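PDB 3ILK: uncharacterized tRNA/rRNA methyltransferase HI_0380 from Haemophilus influenzae, which probably binds RNA and methylates it with S-adenosyl-L-methionine, as a member of the SpoU/TrmH family of SPOUT methyltransferases. Local coordinates for residues E191-Y194 / Q195-F199; R207-K210 / R211-Y214; A216-K220 / N221-I225; S231-E234 / K235-L239. All coordinates share one frame; numbering follows the deposited sequence.

Interaction 1: E191-Y194 / Q195-F199; sequences ERIY and QSLGF
Leu197 folds back beside Tyr194, one turn earlier on the same helix, and lays its CD2 methyl over one face of the phenol ring. The methyl carbon of Leu197 stands 4.1 Å from the centroid of the Tyr194 ring and 29° off its normal, a CH-pi contact made from the CD1 and CE1 side. The same Leu197 CD2 also reaches Ile193 CG2 at 4.3 Å, so that a single methyl bridges two neighbouring residues of the preceding turn. Phe199 comes to the ring more loosely, its CD2 lying 4.3 Å from Tyr194 CD1. With CG of Phe199 anti to its backbone N (chi1 177°), the side chain leaves the helix end on the flank where Tyr194 lies.

The backbone here terminates in a Schellman motif. Phe199 N donates to Tyr194 O at 3.0 Å, while Gly198, with positive phi, makes a weak bond from its N to Gln195 O at 3.3 Å. Ile193, Tyr194 and Leu197 thus form the closely packed side, whereas Gln195 and Arg192 lie on the solvent side. Gln195 runs its CB and CG past the carbonyl of Glu191, with CG 3.3 Å from Glu191 O. Arg192 points away, yet its guanidinium group is held by an acid of helix 220-240.

Ile193 and Leu197 pack on Ile237 of helix 220-240, and Glu191 and Phe199 touch helix 204-216. Tyr194, Leu197 and Phe199 also meet Met229, Val233 and Gly228 of the second subunit, placing this end of helix 180-197 between two helices of its own chain and the dimer partner.

Interaction 2: R207-K210 / R211-Y214; sequences RKLK and RLYY
Leu209 and Tyr213, one turn apart, run side by side and point the same way from their helix, with Leu209 CD2 4.0 Å from Tyr213 CE2. Both side chains keep CG anti to the carbonyl carbon, at chi1 -75° for Leu209 and -74° for Tyr213; with the one-turn spacing, these like first torsions let them run in the same direction. The Tyr213 ring also leans back over the preceding turn, where its CD2 comes within 3.3 Å of Leu209 O. Leu212 fills in from the neighbouring position: its CD2 lies 4.2 Å from Leu209 CD2 and stands over one face of the Tyr213 ring, displaced toward the rim.

Lys210 and Tyr214 repeat the spacing on another side of the helix, but with a different fit. The contact is made by the base of the lysine, whose CB is 3.8 Å from Tyr214 CE2, and the ring passes close to the carbonyl, with CD2 of Tyr214 3.2 Å from Lys210 O. That oxygen accepts the backbone N-H of Tyr214, at 2.8 Å from its N. Beyond the helix, the Tyr214 ring packs edge-to-face with Phe187 of helix 180-197.

Two polar ends, those of Tyr213 and Arg211, reach the second subunit. Tyr213 OH is hydrogen-bonded to Tyr213 OH of that subunit, and Arg211, its chain extended from CG to NE, forms a salt bridge with Glu219 of the second subunit. Such an amphipathic helix, with leucines and a tyrosine along one face and charged groups at its border, is characteristic of a homodimer interface, here built from the C-terminal helices.

Interaction 3: A216-K220 / N221-I225; sequences AKLEK and NELNI
Glu222 reaches back to the residue that precedes its helix, its OE1 accepting the backbone N-H of Glu219 at 2.7 Å from that N. Followed outward, the Glu222 side chain starts with CB 3.4 Å from Glu219 O. Its CG then passes 4.1 Å from Glu219 CB, and CD lies over the same residue, nearer its backbone N than its CB. At the tip the two oxygens part company. OE1 takes the N-H in a bond that is almost linear at the hydrogen (171°) but arrives from above the carboxylate plane, 38° out of it; OE2 faces the Glu219 carboxylate. An extended chain beyond CG, with CG set beside the backbone N (chi1 -67°), carries the group back along the first turn.

The two carboxylates are stacked with their planes nearly parallel, and Glu219 OE1 lies 4.2 Å from Glu222 OE2. Repulsion between them is probably eased by arginines of the second subunit, since Arg215 there makes a salt bridge with Glu222 and Arg211 there adds a nearby positive charge. Asn221 adds a weak bond from ND2 to Glu219 OE1. On another side of the turn, Leu218 CD1 meets Leu223 CD1 at 4.1 Å, the two side chains crossing at about a right angle, and Leu223 continues onto Phe186 of helix 180-197.

Glu219 occupies the N-cap position, and the carboxylate three residues later takes its backbone N-H, as the N3 residue does in a capping box. This half of that motif marks the start of helix 220-240 after the short loop from helix 204-216.

Interaction 4: S231-E234 / K235-L239; sequences SAVE and KRIDL
Successive i to i+4 bonds carry the helix through this stretch, from Lys235 N to Ser231 O at 3.0 Å, Ile237 N to Val233 O and Asp238 N to Glu234 O, whereas the one from Arg236 N to Ala232 O is weak at 3.4 Å. Lys235 curls back over the preceding turn. Its CG and CE come close to Ser231 O, and bends in the outer half of the chain bring NZ to 3.4 Å from Ala232 CA, so the aliphatic chain lies along the helix surface. Val233 and Ile237 meet on a buried side, where CG1 of the valine, anti to its backbone N (chi1 -179°), lies 4.2 Å from Ile237 CD1. Val233 packs on Ile193 of helix 180-197 as well, and it also touches Tyr194 of the second subunit.

Glu234 and Asp238 form the acidic side. Asp238 OD2 is crowded against its neighbour, 3.1 Å from Glu234 CG and 3.0 Å from Glu234 O, a close approach of two acceptors without a hydrogen bond between them. The carboxylates themselves stay farther apart, with Glu234 OE2 4.1 Å from Asp238 OD2 and their planes turned 36° to each other.

Glu234 has partners for both oxygens: OE1 is hydrogen-bonded to Tyr189 OH and OE2 forms a salt bridge with Arg192, both on helix 180-197. The positive charge of Arg192 probably offsets some of the repulsion between the two acids, and the paired grip on the Glu234 carboxylate ties the polar border of helix 220-240 to helix 180-197 beside the apolar contact of Val233 and Ile237.

Overall arrangement
The four contacts lie along the last three helices of the chain and the loop joining helix 204-216 to helix 220-240, and each touches the second subunit. Interactions 1 and 4 are the closest pair, with centres about 12 Å apart, and are joined by a salt bridge and by apolar packing. Interactions 2 and 3, about 13 Å apart between centres, meet where Tyr213 packs on Leu218. Interactions 1 and 2 touch through Glu191 and Lys210. Their centres are about 30 to 48 Å from the centre of the chain; none is near the S-adenosyl-L-methionine site inferred by similarity around Thr81, Gly114, Ile134 and Ser141.

Interaction 1: E191-Y194 / Q195-F199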
loop_
_atom_site.group_PDB
_atom_site.type_symbol
_atom_site.label_atom_id
_atom_site.label_comp_id
_atom_site.label_asym_id
_atom_site.label_seq_id
_atom_site.Cartn_x
_atom_site.Cartn_y
_atom_site.Cartn_z
ATOM N N GLU A 191 -23.314 -31.896 8.506
ATOM C CA GLU A 191 -23.143 -33.342 8.755
ATOM C C GLU A 191 -24.108 -34.205 7.961
ATOM O O GLU A 191 -23.683 -35.063 7.173
ATOM C CB GLU A 191 -23.355 -33.708 10.216
ATOM C CG GLU A 191 -22.680 -32.832 11.241
ATOM C CD GLU A 191 -22.846 -33.369 12.653
ATOM O OE1 GLU A 191 -22.873 -34.617 12.820
ATOM O OE2 GLU A 191 -22.949 -32.539 13.594
ATOM N N ARG A 192 -25.403 -34.006 8.217
ATOM C CA ARG A 192 -26.452 -34.684 7.462
ATOM C C ARG A 192 -26.201 -34.666 5.938
ATOM O O ARG A 192 -26.238 -35.714 5.282
ATOM C CB ARG A 192 -27.836 -34.102 7.775
ATOM C CG ARG A 192 -28.934 -34.856 7.014
ATOM C CD ARG A 192 -30.331 -34.425 7.369
ATOM N NE ARG A 192 -30.823 -33.383 6.473
ATOM C CZ ARG A 192 -31.143 -32.162 6.874
ATOM N NH1 ARG A 192 -31.018 -31.837 8.156
ATOM N NH2 ARG A 192 -31.597 -31.272 6.000
ATOM N N ILE A 193 -25.945 -33.482 5.388
ATOM C CA ILE A 193 -25.762 -33.339 3.931
ATOM C C ILE A 193 -24.538 -34.119 3.427
ATOM O O ILE A 193 -24.602 -34.850 2.431
ATOM C CB ILE A 193 -25.729 -31.831 3.505
ATOM C CG1 ILE A 193 -27.146 -31.218 3.552
ATOM C CG2 ILE A 193 -25.046 -31.621 2.130
ATOM C CD1 ILE A 193 -28.187 -31.890 2.608
ATOM N N TYR A 194 -23.430 -33.982 4.142
ATOM C CA TYR A 194 -22.194 -34.613 3.717
ATOM C C TYR A 194 -22.113 -36.104 4.036
ATOM O O TYR A 194 -21.334 -36.829 3.418
ATOM C CB TYR A 194 -20.984 -33.783 4.156
ATOM C CG TYR A 194 -20.861 -32.564 3.260
ATOM C CD1 TYR A 194 -20.094 -32.612 2.095
ATOM C CD2 TYR A 194 -21.551 -31.384 3.547
ATOM C CE1 TYR A 194 -20.002 -31.504 1.246
ATOM C CE2 TYR A 194 -21.472 -30.279 2.698
ATOM C CZ TYR A 194 -20.684 -30.343 1.555
ATOM O OH TYR A 194 -20.608 -29.252 0.725
ATOM N N GLN A 195 -22.950 -36.556 4.966
ATOM C CA GLN A 195 -23.198 -37.981 5.156
ATOM C C GLN A 195 -24.116 -38.515 4.063
ATOM O O GLN A 195 -24.003 -39.666 3.652
ATOM C CB GLN A 195 -23.834 -38.244 6.518
ATOM C CG GLN A 195 -22.857 -38.198 7.659
ATOM C CD GLN A 195 -23.317 -39.019 8.831
ATOM O OE1 GLN A 195 -24.223 -38.621 9.572
ATOM N NE2 GLN A 195 -22.695 -40.178 9.015
ATOM N N SER A 196 -25.041 -37.672 3.615
ATOM C CA SER A 196 -25.970 -38.020 2.554
ATOM C C SER A 196 -25.183 -38.246 1.272
ATOM O O SER A 196 -25.491 -39.148 0.491
ATOM C CB SER A 196 -26.997 -36.898 2.370
ATOM O OG SER A 196 -28.028 -37.270 1.477
ATOM N N LEU A 197 -24.150 -37.429 1.071
ATOM C CA LEU A 197 -23.270 -37.549 -0.102
ATOM C C LEU A 197 -22.437 -38.830 -0.098
ATOM O O LEU A 197 -22.170 -39.407 -1.159
ATOM C CB LEU A 197 -22.349 -36.324 -0.209
ATOM C CG LEU A 197 -22.712 -35.160 -1.137
ATOM C CD1 LEU A 197 -24.146 -35.209 -1.648
ATOM C CD2 LEU A 197 -22.417 -33.827 -0.448
ATOM N N GLY A 198 -22.028 -39.268 1.088
ATOM C CA GLY A 198 -21.137 -40.419 1.230
ATOM C C GLY A 198 -19.705 -39.972 1.448
ATOM O O GLY A 198 -18.771 -40.730 1.217
ATOM N N PHE A 199 -19.538 -38.728 1.892
ATOM C CA PHE A 199 -18.218 -38.157 2.154
ATOM C C PHE A 199 -17.719 -38.440 3.574
ATOM O O PHE A 199 -16.566 -38.830 3.766
ATOM C CB PHE A 199 -18.229 -36.650 1.873
ATOM C CG PHE A 199 -16.927 -35.959 2.179
ATOM C CD1 PHE A 199 -15.809 -36.154 1.366
ATOM C CD2 PHE A 199 -16.818 -35.106 3.277
ATOM C CE1 PHE A 199 -14.601 -35.520 1.647
ATOM C CE2 PHE A 199 -15.618 -34.468 3.565
ATOM C CZ PHE A 199 -14.508 -34.669 2.746
#

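Interaction 2: R207-K210 / R211-Y214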
loop_
_atom_site.group_PDB
_atom_site.type_symbol
_atom_site.label_atom_id
_atom_site.label_comp_id
_atom_site.label_asym_id
_atom_site.label_seq_id
_atom_site.Cartn_x
_atom_site.Cartn_y
_atom_site.Cartn_z
ATOM N N ARG A 207 -15.375 -32.456 13.694
ATOM C CA ARG A 207 -14.573 -31.916 14.794
ATOM C C ARG A 207 -13.623 -30.842 14.271
ATOM O O ARG A 207 -13.473 -29.772 14.883
ATOM C CB ARG A 207 -13.779 -33.036 15.491
ATOM C CG ARG A 207 -13.050 -32.581 16.751
ATOM C CD ARG A 207 -11.945 -33.531 17.203
ATOM N NE ARG A 207 -10.906 -33.693 16.192
ATOM C CZ ARG A 207 -10.602 -34.846 15.599
ATOM N NH1 ARG A 207 -11.241 -35.964 15.929
ATOM N NH2 ARG A 207 -9.647 -34.882 14.681
ATOM N N LYS A 208 -12.994 -31.137 13.135
ATOM C CA LYS A 208 -12.064 -30.203 12.519
ATOM C C LYS A 208 -12.814 -29.017 11.943
ATOM O O LYS A 208 -12.299 -27.900 11.952
ATOM C CB LYS A 208 -11.213 -30.876 11.434
ATOM C CG LYS A 208 -10.164 -31.844 11.973
ATOM C CD LYS A 208 -8.919 -31.848 11.094
ATOM C CE LYS A 208 -8.224 -33.192 11.096
ATOM N NZ LYS A 208 -7.558 -33.401 9.773
ATOM N N LEU A 209 -14.030 -29.264 11.455
ATOM C CA LEU A 209 -14.867 -28.193 10.917
ATOM C C LEU A 209 -15.333 -27.220 11.987
ATOM O O LEU A 209 -15.296 -26.001 11.773
ATOM C CB LEU A 209 -16.057 -28.739 10.120
ATOM C CG LEU A 209 -15.691 -29.279 8.732
ATOM C CD1 LEU A 209 -16.849 -30.098 8.210
ATOM C CD2 LEU A 209 -15.302 -28.183 7.727
ATOM N N LYS A 210 -15.761 -27.750 13.136
ATOM C CA LYS A 210 -16.200 -26.894 14.230
ATOM C C LYS A 210 -15.018 -26.041 14.677
ATOM O O LYS A 210 -15.129 -24.828 14.813
ATOM C CB LYS A 210 -16.778 -27.723 15.390
ATOM C CG LYS A 210 -18.096 -28.391 15.018
ATOM C CD LYS A 210 -18.522 -29.437 16.045
ATOM C CE LYS A 210 -19.520 -30.386 15.412
ATOM N NZ LYS A 210 -20.532 -30.882 16.355
ATOM N N ARG A 211 -13.873 -26.682 14.863
ATOM C CA ARG A 211 -12.655 -25.987 15.231
ATOM C C ARG A 211 -12.391 -24.816 14.262
ATOM O O ARG A 211 -12.168 -23.679 14.680
ATOM C CB ARG A 211 -11.502 -26.982 15.242
ATOM C CG ARG A 211 -10.223 -26.461 15.837
ATOM C CD ARG A 211 -9.084 -27.389 15.466
ATOM N NE ARG A 211 -7.780 -26.799 15.736
ATOM C CZ ARG A 211 -6.946 -26.347 14.802
ATOM N NH1 ARG A 211 -7.266 -26.414 13.514
ATOM N NH2 ARG A 211 -5.782 -25.831 15.159
ATOM N N LEU A 212 -12.449 -25.109 12.969
ATOM C CA LEU A 212 -12.261 -24.108 11.919
ATOM C C LEU A 212 -13.244 -22.937 12.046
ATOM O O LEU A 212 -12.831 -21.767 12.044
ATOM C CB LEU A 212 -12.444 -24.767 10.555
ATOM C CG LEU A 212 -12.678 -23.821 9.373
ATOM C CD1 LEU A 212 -11.432 -22.989 9.153
ATOM C CD2 LEU A 212 -13.068 -24.618 8.154
ATOM N N TYR A 213 -14.531 -23.266 12.159
ATOM C CA TYR A 213 -15.585 -22.258 12.125
ATOM C C TYR A 213 -15.686 -21.444 13.413
ATOM O O TYR A 213 -15.906 -20.232 13.347
ATOM C CB TYR A 213 -16.929 -22.849 11.665
ATOM C CG TYR A 213 -16.924 -23.125 10.175
ATOM C CD1 TYR A 213 -16.612 -22.106 9.271
ATOM C CD2 TYR A 213 -17.208 -24.399 9.659
ATOM C CE1 TYR A 213 -16.599 -22.331 7.916
ATOM C CE2 TYR A 213 -17.176 -24.634 8.253
ATOM C CZ TYR A 213 -16.874 -23.588 7.401
ATOM O OH TYR A 213 -16.817 -23.766 6.016
ATOM N N TYR A 214 -15.477 -22.100 14.556
ATOM C CA TYR A 214 -15.325 -21.411 15.850
ATOM C C TYR A 214 -14.101 -20.479 15.854
ATOM O O TYR A 214 -14.179 -19.343 16.325
ATOM C CB TYR A 214 -15.231 -22.401 17.036
ATOM C CG TYR A 214 -16.544 -23.097 17.384
ATOM C CD1 TYR A 214 -17.743 -22.378 17.456
ATOM C CD2 TYR A 214 -16.590 -24.463 17.662
ATOM C CE1 TYR A 214 -18.944 -22.996 17.754
ATOM C CE2 TYR A 214 -17.809 -25.097 17.985
ATOM C CZ TYR A 214 -18.974 -24.355 18.024
ATOM O OH TYR A 214 -20.187 -24.946 18.339
#

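Interaction 3: A216-K220 / N221-I225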
loop_
_atom_site.group_PDB
_atom_site.type_symbol
_atom_site.label_atom_id
_atom_site.label_comp_id
_atom_site.label_asym_id
_atom_site.label_seq_id
_atom_site.Cartn_x
_atom_site.Cartn_y
_atom_site.Cartn_z
ATOM N N ALA A 216 -12.855 -19.118 13.217
ATOM C CA ALA A 216 -13.311 -18.049 12.318
ATOM C C ALA A 216 -14.147 -16.971 13.029
ATOM O O ALA A 216 -13.953 -15.768 12.785
ATOM C CB ALA A 216 -14.099 -18.641 11.150
ATOM N N LYS A 217 -15.040 -17.424 13.919
ATOM C CA LYS A 217 -16.090 -16.599 14.528
ATOM C C LYS A 217 -16.970 -16.055 13.388
ATOM O O LYS A 217 -16.799 -14.927 12.904
ATOM C CB LYS A 217 -15.505 -15.482 15.401
ATOM C CG LYS A 217 -16.315 -15.249 16.712
ATOM C CD LYS A 217 -16.421 -13.770 17.139
ATOM C CE LYS A 217 -15.053 -13.074 17.207
ATOM N NZ LYS A 217 -15.144 -11.629 17.602
ATOM N N LEU A 218 -17.882 -16.899 12.923
ATOM C CA LEU A 218 -18.703 -16.576 11.770
ATOM C C LEU A 218 -19.573 -15.352 12.029
ATOM O O LEU A 218 -20.207 -15.242 13.091
ATOM C CB LEU A 218 -19.634 -17.763 11.455
ATOM C CG LEU A 218 -18.953 -19.055 10.994
ATOM C CD1 LEU A 218 -19.998 -20.129 10.755
ATOM C CD2 LEU A 218 -18.189 -18.806 9.727
ATOM N N GLU A 219 -19.625 -14.437 11.062
ATOM C CA GLU A 219 -20.672 -13.420 11.117
ATOM C C GLU A 219 -22.033 -14.050 10.715
ATOM O O GLU A 219 -22.071 -15.085 10.032
ATOM C CB GLU A 219 -20.308 -12.210 10.269
ATOM C CG GLU A 219 -19.187 -11.363 10.880
ATOM C CD GLU A 219 -18.528 -10.415 9.878
ATOM O OE1 GLU A 219 -19.187 -10.015 8.899
ATOM O OE2 GLU A 219 -17.344 -10.066 10.069
ATOM N N LYS A 220 -23.130 -13.427 11.139
ATOM C CA LYS A 220 -24.476 -13.936 10.821
ATOM C C LYS A 220 -24.717 -13.987 9.311
ATOM O O LYS A 220 -25.305 -14.951 8.811
ATOM C CB LYS A 220 -25.566 -13.133 11.536
ATOM C CG LYS A 220 -27.013 -13.657 11.333
ATOM C CD LYS A 220 -27.224 -15.134 11.736
ATOM C CE LYS A 220 -28.602 -15.662 11.254
ATOM N NZ LYS A 220 -29.750 -14.881 11.845
ATOM N N ASN A 221 -24.222 -12.984 8.584
ATOM C CA ASN A 221 -24.358 -12.982 7.135
ATOM C C ASN A 221 -23.485 -14.048 6.452
ATOM O O ASN A 221 -23.922 -14.662 5.485
ATOM C CB ASN A 221 -24.184 -11.583 6.527
ATOM C CG ASN A 221 -22.752 -11.227 6.301
ATOM O OD1 ASN A 221 -22.307 -11.081 5.154
ATOM N ND2 ASN A 221 -21.993 -11.091 7.396
ATOM N N GLU A 222 -22.285 -14.289 6.987
ATOM C CA GLU A 222 -21.487 -15.461 6.606
ATOM C C GLU A 222 -22.214 -16.789 6.891
ATOM O O GLU A 222 -22.299 -17.691 6.018
ATOM C CB GLU A 222 -20.134 -15.439 7.319
ATOM C CG GLU A 222 -19.221 -14.303 6.868
ATOM C CD GLU A 222 -18.031 -14.076 7.782
ATOM O OE1 GLU A 222 -18.020 -14.599 8.911
ATOM O OE2 GLU A 222 -17.076 -13.361 7.369
ATOM N N LEU A 223 -22.759 -16.935 8.103
ATOM C CA LEU A 223 -23.546 -18.129 8.373
ATOM C C LEU A 223 -24.651 -18.230 7.309
ATOM O O LEU A 223 -24.864 -19.294 6.745
ATOM C CB LEU A 223 -24.092 -18.144 9.817
ATOM C CG LEU A 223 -24.865 -19.400 10.273
ATOM C CD1 LEU A 223 -24.001 -20.616 10.170
ATOM C CD2 LEU A 223 -25.315 -19.186 11.720
ATOM N N ASN A 224 -25.306 -17.112 6.994
ATOM C CA ASN A 224 -26.351 -17.095 5.975
ATOM C C ASN A 224 -25.918 -17.657 4.627
ATOM O O ASN A 224 -26.601 -18.515 4.049
ATOM C CB ASN A 224 -26.963 -15.701 5.838
ATOM C CG ASN A 224 -27.871 -15.382 7.007
ATOM O OD1 ASN A 224 -28.257 -16.289 7.734
ATOM N ND2 ASN A 224 -28.208 -14.116 7.201
ATOM N N ILE A 225 -24.761 -17.195 4.146
ATOM C CA ILE A 225 -24.215 -17.717 2.925
ATOM C C ILE A 225 -24.007 -19.255 3.001
ATOM O O ILE A 225 -24.434 -19.977 2.100
ATOM C CB ILE A 225 -22.893 -16.966 2.549
ATOM C CG1 ILE A 225 -23.201 -15.675 1.787
ATOM C CG2 ILE A 225 -21.992 -17.829 1.690
ATOM C CD1 ILE A 225 -23.618 -14.487 2.628
#

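Interaction 4: S231-E234 / K235-L239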
loop_
_atom_site.group_PDB
_atom_site.type_symbol
_atom_site.label_atom_id
_atom_site.label_comp_id
_atom_site.label_asym_id
_atom_site.label_seq_id
_atom_site.Cartn_x
_atom_site.Cartn_y
_atom_site.Cartn_z
ATOM N N SER A 231 -28.289 -25.643 1.395
ATOM C CA SER A 231 -29.605 -25.734 0.774
ATOM C C SER A 231 -29.466 -25.913 -0.720
ATOM O O SER A 231 -30.213 -26.683 -1.332
ATOM C CB SER A 231 -30.424 -24.497 1.089
ATOM O OG SER A 231 -30.418 -24.320 2.504
ATOM N N ALA A 232 -28.507 -25.212 -1.308
ATOM C CA ALA A 232 -28.236 -25.378 -2.730
ATOM C C ALA A 232 -27.874 -26.847 -3.055
ATOM O O ALA A 232 -28.501 -27.454 -3.918
ATOM C CB ALA A 232 -27.190 -24.398 -3.188
ATOM N N VAL A 233 -26.908 -27.416 -2.337
ATOM C CA VAL A 233 -26.543 -28.844 -2.430
ATOM C C VAL A 233 -27.735 -29.802 -2.128
ATOM O O VAL A 233 -27.929 -30.802 -2.843
ATOM C CB VAL A 233 -25.327 -29.178 -1.487
ATOM C CG1 VAL A 233 -24.925 -30.658 -1.587
ATOM C CG2 VAL A 233 -24.128 -28.303 -1.847
ATOM N N GLU A 234 -28.524 -29.478 -1.095
ATOM C CA GLU A 234 -29.685 -30.277 -0.727
ATOM C C GLU A 234 -30.709 -30.425 -1.850
ATOM O O GLU A 234 -31.160 -31.536 -2.138
ATOM C CB GLU A 234 -30.366 -29.733 0.540
ATOM C CG GLU A 234 -31.452 -30.671 1.062
ATOM C CD GLU A 234 -32.037 -30.276 2.419
ATOM O OE1 GLU A 234 -32.121 -29.066 2.761
ATOM O OE2 GLU A 234 -32.434 -31.204 3.146
ATOM N N LYS A 235 -31.077 -29.303 -2.462
ATOM C CA LYS A 235 -31.984 -29.277 -3.611
ATOM C C LYS A 235 -31.515 -30.246 -4.700
ATOM O O LYS A 235 -32.318 -31.000 -5.257
ATOM C CB LYS A 235 -32.127 -27.855 -4.171
ATOM C CG LYS A 235 -32.794 -26.867 -3.209
ATOM C CD LYS A 235 -32.928 -25.423 -3.761
ATOM C CE LYS A 235 -31.613 -24.622 -3.707
ATOM N NZ LYS A 235 -30.782 -24.835 -4.966
ATOM N N ARG A 236 -30.212 -30.237 -4.976
ATOM C CA ARG A 236 -29.614 -31.146 -5.962
ATOM C C ARG A 236 -29.722 -32.634 -5.577
ATOM O O ARG A 236 -30.111 -33.459 -6.407
ATOM C CB ARG A 236 -28.151 -30.774 -6.224
ATOM C CG ARG A 236 -27.856 -30.104 -7.574
ATOM C CD ARG A 236 -28.586 -30.724 -8.742
ATOM N NE ARG A 236 -27.695 -30.875 -9.890
ATOM C CZ ARG A 236 -27.251 -29.874 -10.642
ATOM N NH1 ARG A 236 -27.621 -28.618 -10.391
ATOM N NH2 ARG A 236 -26.437 -30.137 -11.657
ATOM N N ILE A 237 -29.349 -32.963 -4.337
ATOM C CA ILE A 237 -29.528 -34.311 -3.765
ATOM C C ILE A 237 -30.980 -34.761 -3.934
ATOM O O ILE A 237 -31.249 -35.878 -4.396
ATOM C CB ILE A 237 -29.180 -34.376 -2.237
ATOM C CG1 ILE A 237 -27.707 -34.048 -1.974
ATOM C CG2 ILE A 237 -29.538 -35.759 -1.645
ATOM C CD1 ILE A 237 -27.378 -33.828 -0.497
ATOM N N ASP A 238 -31.902 -33.870 -3.561
ATOM C CA ASP A 238 -33.334 -34.171 -3.546
ATOM C C ASP A 238 -33.913 -34.313 -4.947
ATOM O O ASP A 238 -35.039 -34.793 -5.125
ATOM C CB ASP A 238 -34.095 -33.115 -2.734
ATOM C CG ASP A 238 -33.790 -33.195 -1.235
ATOM O OD1 ASP A 238 -33.639 -34.319 -0.702
ATOM O OD2 ASP A 238 -33.700 -32.129 -0.591
ATOM N N LEU A 239 -33.117 -33.917 -5.937
ATOM C CA LEU A 239 -33.514 -33.982 -7.329
ATOM C C LEU A 239 -33.020 -35.273 -8.002
ATOM O O LEU A 239 -33.577 -35.692 -9.021
ATOM C CB LEU A 239 -32.999 -32.745 -8.068
ATOM C CG LEU A 239 -33.984 -32.049 -9.011
ATOM C CD1 LEU A 239 -34.914 -31.105 -8.248
ATOM C CD2 LEU A 239 -33.221 -31.298 -10.086
#